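Local coordinates for putative N-acetylmuramoyl-L-alanine amidase,autolysin cwp6 (Peptoclostridium difficile, PDB 5J72), which probably cleaves the amide bond between N-acetylmuramic acid and L-alanine in peptidoglycan as a zinc-dependent autolysin, and carries CWB2 modules that attach it to the cell wall, at residues 217-220 / 221-224; 611-614 / 615-618. All blocks are in the same frame, centred on the assembly; numbering follows the deposited sequence.

Contact 1: residues 217-220 / 221-224; sequences VSQK and AVSQ
The methyl CB of Ala221 lies 3.6 Å from Val217 CG1 on the buried side of the first turn of helix 219-228, which links the parallel strands 207-211 and 232-236 in a beta-alpha-beta unit of the cell wall-binding (CWB2) part of the chain. Val217 and Val222 both rest on Ile210 of strand 207-211. Ser218 is the N-cap: its OG accepts from Lys220 N at 3.0 Å and, weakly, from Ala221 N, and is also tied to Asp190 and Lys189, which join the cap to a neighbouring loop. Backbone bonds then run from Val222 N to Ser218 O (3.0 Å), from Ser223 N to Gln219 O (2.9 Å) and from Gln224 N to Lys220 O. Lys220 sets off away from the following residues, though its CB touches Ala221 N, and its side chain lies against Asp190 beside the cap. Gln219 starts off away from the next turn, but a bend at chi2 (52°) folds its amide back along the outside of the helix, with OE1 3.7 Å from Val222 CB. From there NE2 donates to Ser223 OG at 3.1 Å, the hydroxyl oxygen lying 23° out of the Gln219 amide plane.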
ATOM      1  N   VAL A 217      18.946   9.265 -18.380  1.00 36.41           N
ATOM      2  CA  VAL A 217      19.653  10.355 -17.703  1.00 36.11           C
ATOM      3  C   VAL A 217      20.991  10.496 -18.435  1.00 29.46           C
ATOM      4  O   VAL A 217      21.865   9.634 -18.315  1.00 32.31           O
ATOM      5  CB  VAL A 217      19.837  10.046 -16.190  1.00 31.71           C
ATOM      6  CG1 VAL A 217      20.506  11.264 -15.515  1.00 31.47           C
ATOM      7  CG2 VAL A 217      18.461   9.749 -15.552  1.00 28.31           C
ATOM      8  N   SER A 218      21.133  11.575 -19.166  1.00 33.95           N
ATOM      9  CA  SER A 218      22.306  11.800 -20.050  1.00 37.85           C
ATOM     10  C   SER A 218      23.527  12.383 -19.358  1.00 39.80           C
ATOM     11  O   SER A 218      23.481  12.739 -18.177  1.00 38.92           O
ATOM     12  CB  SER A 218      21.904  12.771 -21.162  1.00 35.69           C
ATOM     13  OG  SER A 218      21.924  14.101 -20.691  1.00 33.90           O
ATOM     14  N   GLN A 219      24.623  12.495 -20.110  1.00 39.35           N
ATOM     15  CA  GLN A 219      25.848  13.099 -19.615  1.00 40.43           C
ATOM     16  C   GLN A 219      25.580  14.558 -19.266  1.00 39.04           C
ATOM     17  O   GLN A 219      26.297  15.140 -18.456  1.00 39.13           O
ATOM     18  CB  GLN A 219      26.929  13.045 -20.715  1.00 46.06           C
ATOM     19  CG  GLN A 219      28.214  13.776 -20.284  1.00 59.28           C
ATOM     20  CD  GLN A 219      28.761  13.340 -18.915  1.00 65.42           C
ATOM     21  OE1 GLN A 219      28.759  12.145 -18.544  1.00 68.37           O
ATOM     22  NE2 GLN A 219      29.204  14.316 -18.120  1.00 62.71           N
ATOM     23  N   LYS A 220      24.579  15.181 -19.896  1.00 35.33           N
ATOM     24  CA  LYS A 220      24.324  16.581 -19.576  1.00 35.86           C
ATOM     25  C   LYS A 220      23.790  16.654 -18.149  1.00 36.77           C
ATOM     26  O   LYS A 220      24.116  17.592 -17.427  1.00 35.05           O
ATOM     27  CB  LYS A 220      23.283  17.207 -20.504  1.00 39.25           C
ATOM     28  CG  LYS A 220      23.649  17.083 -21.985  1.00 46.43           C
ATOM     29  CD  LYS A 220      23.113  18.279 -22.764  1.00 51.84           C
ATOM     30  CE  LYS A 220      23.550  18.189 -24.236  1.00 56.68           C
ATOM     31  NZ  LYS A 220      23.000  19.316 -25.026  1.00 59.53           N
ATOM     32  N   ALA A 221      22.939  15.680 -17.766  1.00 33.67           N
ATOM     33  CA  ALA A 221      22.476  15.692 -16.379  1.00 31.01           C
ATOM     34  C   ALA A 221      23.671  15.307 -15.505  1.00 27.30           C
ATOM     35  O   ALA A 221      23.805  15.860 -14.415  1.00 30.42           O
ATOM     36  CB  ALA A 221      21.315  14.696 -16.179  1.00 29.36           C
ATOM     37  N   VAL A 222      24.524  14.388 -15.932  1.00 26.59           N
ATOM     38  CA  VAL A 222      25.647  14.021 -15.098  1.00 29.83           C
ATOM     39  C   VAL A 222      26.469  15.285 -14.802  1.00 33.98           C
ATOM     40  O   VAL A 222      26.864  15.469 -13.653  1.00 30.44           O
ATOM     41  CB  VAL A 222      26.494  12.928 -15.751  1.00 32.36           C
ATOM     42  CG1 VAL A 222      27.784  12.713 -14.980  1.00 32.10           C
ATOM     43  CG2 VAL A 222      25.689  11.617 -15.828  1.00 36.53           C
ATOM     44  N   SER A 223      26.703  16.175 -15.801  1.00 32.42           N
ATOM     45  CA  SER A 223      27.508  17.361 -15.498  1.00 32.89           C
ATOM     46  C   SER A 223      26.823  18.250 -14.573  1.00 30.68           C
ATOM     47  O   SER A 223      27.506  18.832 -13.727  1.00 31.62           O
ATOM     48  CB  SER A 223      27.861  18.152 -16.765  1.00 39.32           C
ATOM     49  OG  SER A 223      28.425  17.233 -17.686  1.00 46.69           O
ATOM     50  N   GLN A 224      25.511  18.412 -14.661  1.00 28.62           N
ATOM     51  CA  GLN A 224      24.891  19.327 -13.689  1.00 29.09           C
ATOM     52  C   GLN A 224      24.931  18.729 -12.245  1.00 25.50           C
ATOM     53  O   GLN A 224      25.011  19.470 -11.276  1.00 26.11           O
ATOM     54  CB  GLN A 224      23.445  19.648 -14.035  1.00 32.00           C
ATOM     55  CG  GLN A 224      23.332  20.482 -15.290  1.00 38.50           C
ATOM     56  CD  GLN A 224      21.941  21.082 -15.411  1.00 45.83           C
ATOM     57  OE1 GLN A 224      21.133  21.065 -14.495  1.00 42.75           O
ATOM     58  NE2 GLN A 224      21.623  21.622 -16.583  1.00 52.34           N
TER

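Contact 2: residues 611-614 / 615-618; sequences SDMD and KLNT
Lys615 reaches back along the end of helix 610-614 to Ser611, four residues earlier, and its ammonium takes up a main-chain carbonyl there. Its CG stands anti to the carbonyl carbon, the chain runs nearly straight through CD and CE, and a final bend at chi4 (84°) turns NZ in to Ser611 O at 2.9 Å. The donor sits well above the carbonyl plane, 63° out of it, so no lone pair is met squarely. A chi1 of 176° swings Ser611 OG to the carbonyl side of its residue, where it lies 3.2 Å from Lys615 NZ. A water joins the group: it accepts from Lys615 NZ at 2.8 Å, donates to Asp612 OD2 at 2.7 Å and is hydrogen-bonded to Ser611 OG. It thus bridges opposite charges, Lys615 NZ and Asp612 OD2 being 5.2 Å apart. The other carboxylate oxygen of Asp612, OD1, is held by the backbone N atoms of Gly540 and Phe606, tying the short helix to strand 599-606.

On the buried side, Met613 is bent at chi2 and chi3, which brings its CE round to Leu616 CD1; at 3.5 Å this methyl pair is tight. Leu616 also rests on Ala605 of that strand. Asn617 CG lies 3.3 Å from Asp614 O, and its OD1 accepts from Lys621 NZ.

The main chain closes with i to i+3 bonds, Lys615 N to Asp612 O and Leu616 N to Met613 O (2.9 Å), before Thr618 caps the next helix. Such i to i+3 closure followed by an N-cap makes a short connection between helices 610-614 and 619-637 in the zinc-dependent Amidase_3 domain.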
ATOM      1  N   SER A 611     -22.534 -21.176 -19.210  1.00 42.63           N
ATOM      2  CA  SER A 611     -22.479 -20.042 -20.138  1.00 48.76           C
ATOM      3  C   SER A 611     -22.322 -18.667 -19.356  1.00 47.65           C
ATOM      4  O   SER A 611     -21.500 -17.837 -19.738  1.00 45.29           O
ATOM      5  CB  SER A 611     -23.730 -20.036 -21.004  1.00 51.49           C
ATOM      6  OG  SER A 611     -23.747 -18.895 -21.850  1.00 55.40           O
ATOM      7  N   ASP A 612     -23.103 -18.473 -18.262  1.00 47.53           N
ATOM      8  CA  ASP A 612     -23.047 -17.270 -17.412  1.00 43.50           C
ATOM      9  C   ASP A 612     -21.687 -17.164 -16.754  1.00 41.32           C
ATOM     10  O   ASP A 612     -21.038 -16.129 -16.848  1.00 40.29           O
ATOM     11  CB  ASP A 612     -24.133 -17.336 -16.312  1.00 42.01           C
ATOM     12  CG  ASP A 612     -25.537 -17.029 -16.773  1.00 43.38           C
ATOM     13  OD1 ASP A 612     -26.456 -17.023 -15.923  1.00 42.65           O
ATOM     14  OD2 ASP A 612     -25.724 -16.781 -17.983  1.00 44.19           O
ATOM     15  N   MET A 613     -21.232 -18.256 -16.081  1.00 39.04           N
ATOM     16  CA  MET A 613     -19.950 -18.266 -15.355  1.00 37.88           C
ATOM     17  C   MET A 613     -18.736 -18.116 -16.255  1.00 37.86           C
ATOM     18  O   MET A 613     -17.697 -17.617 -15.810  1.00 35.32           O
ATOM     19  CB  MET A 613     -19.833 -19.554 -14.526  1.00 37.91           C
ATOM     20  CG  MET A 613     -20.835 -19.560 -13.415  1.00 41.59           C
ATOM     21  SD  MET A 613     -20.337 -18.271 -12.199  1.00 46.54           S
ATOM     22  CE  MET A 613     -21.546 -17.154 -12.457  1.00 47.90           C
ATOM     23  N   ASP A 614     -18.848 -18.550 -17.537  1.00 39.09           N
ATOM     24  CA  ASP A 614     -17.731 -18.366 -18.477  1.00 41.79           C
ATOM     25  C   ASP A 614     -17.471 -16.812 -18.681  1.00 41.52           C
ATOM     26  O   ASP A 614     -16.353 -16.392 -18.996  1.00 38.56           O
ATOM     27  CB  ASP A 614     -18.082 -19.023 -19.846  1.00 44.67           C
ATOM     28  CG  ASP A 614     -17.844 -20.529 -19.872  1.00 54.30           C
ATOM     29  OD1 ASP A 614     -17.238 -21.059 -18.899  1.00 56.03           O
ATOM     30  OD2 ASP A 614     -18.262 -21.182 -20.856  1.00 53.91           O
ATOM     31  N   LYS A 615     -18.511 -15.985 -18.505  1.00 38.44           N
ATOM     32  CA  LYS A 615     -18.337 -14.543 -18.649  1.00 42.19           C
ATOM     33  C   LYS A 615     -17.845 -13.911 -17.311  1.00 40.17           C
ATOM     34  O   LYS A 615     -17.617 -12.693 -17.250  1.00 35.15           O
ATOM     35  CB  LYS A 615     -19.654 -13.880 -19.079  1.00 43.97           C
ATOM     36  CG  LYS A 615     -20.096 -14.283 -20.489  1.00 47.66           C
ATOM     37  CD  LYS A 615     -21.571 -14.040 -20.670  1.00 51.50           C
ATOM     38  CE  LYS A 615     -22.052 -14.588 -21.990  1.00 55.35           C
ATOM     39  NZ  LYS A 615     -22.350 -16.047 -21.878  1.00 55.00           N
ATOM     40  N   LEU A 616     -17.690 -14.731 -16.261  1.00 36.80           N
ATOM     41  CA  LEU A 616     -17.217 -14.246 -14.944  1.00 36.18           C
ATOM     42  C   LEU A 616     -16.051 -15.114 -14.403  1.00 38.89           C
ATOM     43  O   LEU A 616     -15.870 -15.235 -13.187  1.00 33.93           O
ATOM     44  CB  LEU A 616     -18.375 -14.306 -13.938  1.00 35.46           C
ATOM     45  CG  LEU A 616     -19.558 -13.468 -14.309  1.00 35.73           C
ATOM     46  CD1 LEU A 616     -20.800 -13.949 -13.544  1.00 34.10           C
ATOM     47  CD2 LEU A 616     -19.224 -12.034 -14.002  1.00 39.27           C
ATOM     48  N   ASN A 617     -15.244 -15.673 -15.296  1.00 39.62           N
ATOM     49  CA  ASN A 617     -14.190 -16.577 -14.833  1.00 42.35           C
ATOM     50  C   ASN A 617     -12.814 -15.943 -14.572  1.00 42.65           C
ATOM     51  O   ASN A 617     -11.844 -16.660 -14.512  1.00 41.89           O
ATOM     52  CB  ASN A 617     -14.061 -17.735 -15.823  1.00 43.48           C
ATOM     53  CG  ASN A 617     -13.709 -17.322 -17.232  1.00 47.76           C
ATOM     54  OD1 ASN A 617     -13.358 -16.159 -17.492  1.00 48.49           O
ATOM     55  ND2 ASN A 617     -13.761 -18.224 -18.215  1.00 49.70           N
ATOM     56  N   THR A 618     -12.719 -14.610 -14.410  1.00 41.95           N
ATOM     57  CA  THR A 618     -11.457 -13.952 -14.040  1.00 36.45           C
ATOM     58  C   THR A 618     -11.844 -12.809 -13.077  1.00 35.19           C
ATOM     59  O   THR A 618     -12.999 -12.374 -13.102  1.00 30.74           O
ATOM     60  CB  THR A 618     -10.730 -13.358 -15.261  1.00 37.11           C
ATOM     61  OG1 THR A 618     -11.569 -12.326 -15.811  1.00 37.35           O
ATOM     62  CG2 THR A 618     -10.448 -14.399 -16.347  1.00 39.75           C
TER
HETATM   63  O   HOH W   1     -24.731 -16.473 -20.456  1.00 53.56           O

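Overall arrangement
Contacts 1 and 2 lie in separate modules of one chain, their centres 53 Å apart and their nearest atoms about 37 Å apart, with no touch between them. Contact 1 belongs to the cell wall-binding (CWB2) part of the chain and is away from the annotated metal sites. Contact 2 is in the amidase domain, where the zinc ion is held by His460, Glu477 and His530: the side chain of Met613 is about 9 Å from that of Glu477 and about 12 Å from the zinc, and Met613 is not among the zinc ligands. Both concern helix ends: 217-224 holds the start of one, while 611-618 spans the finish of one helix and the N-cap of the next.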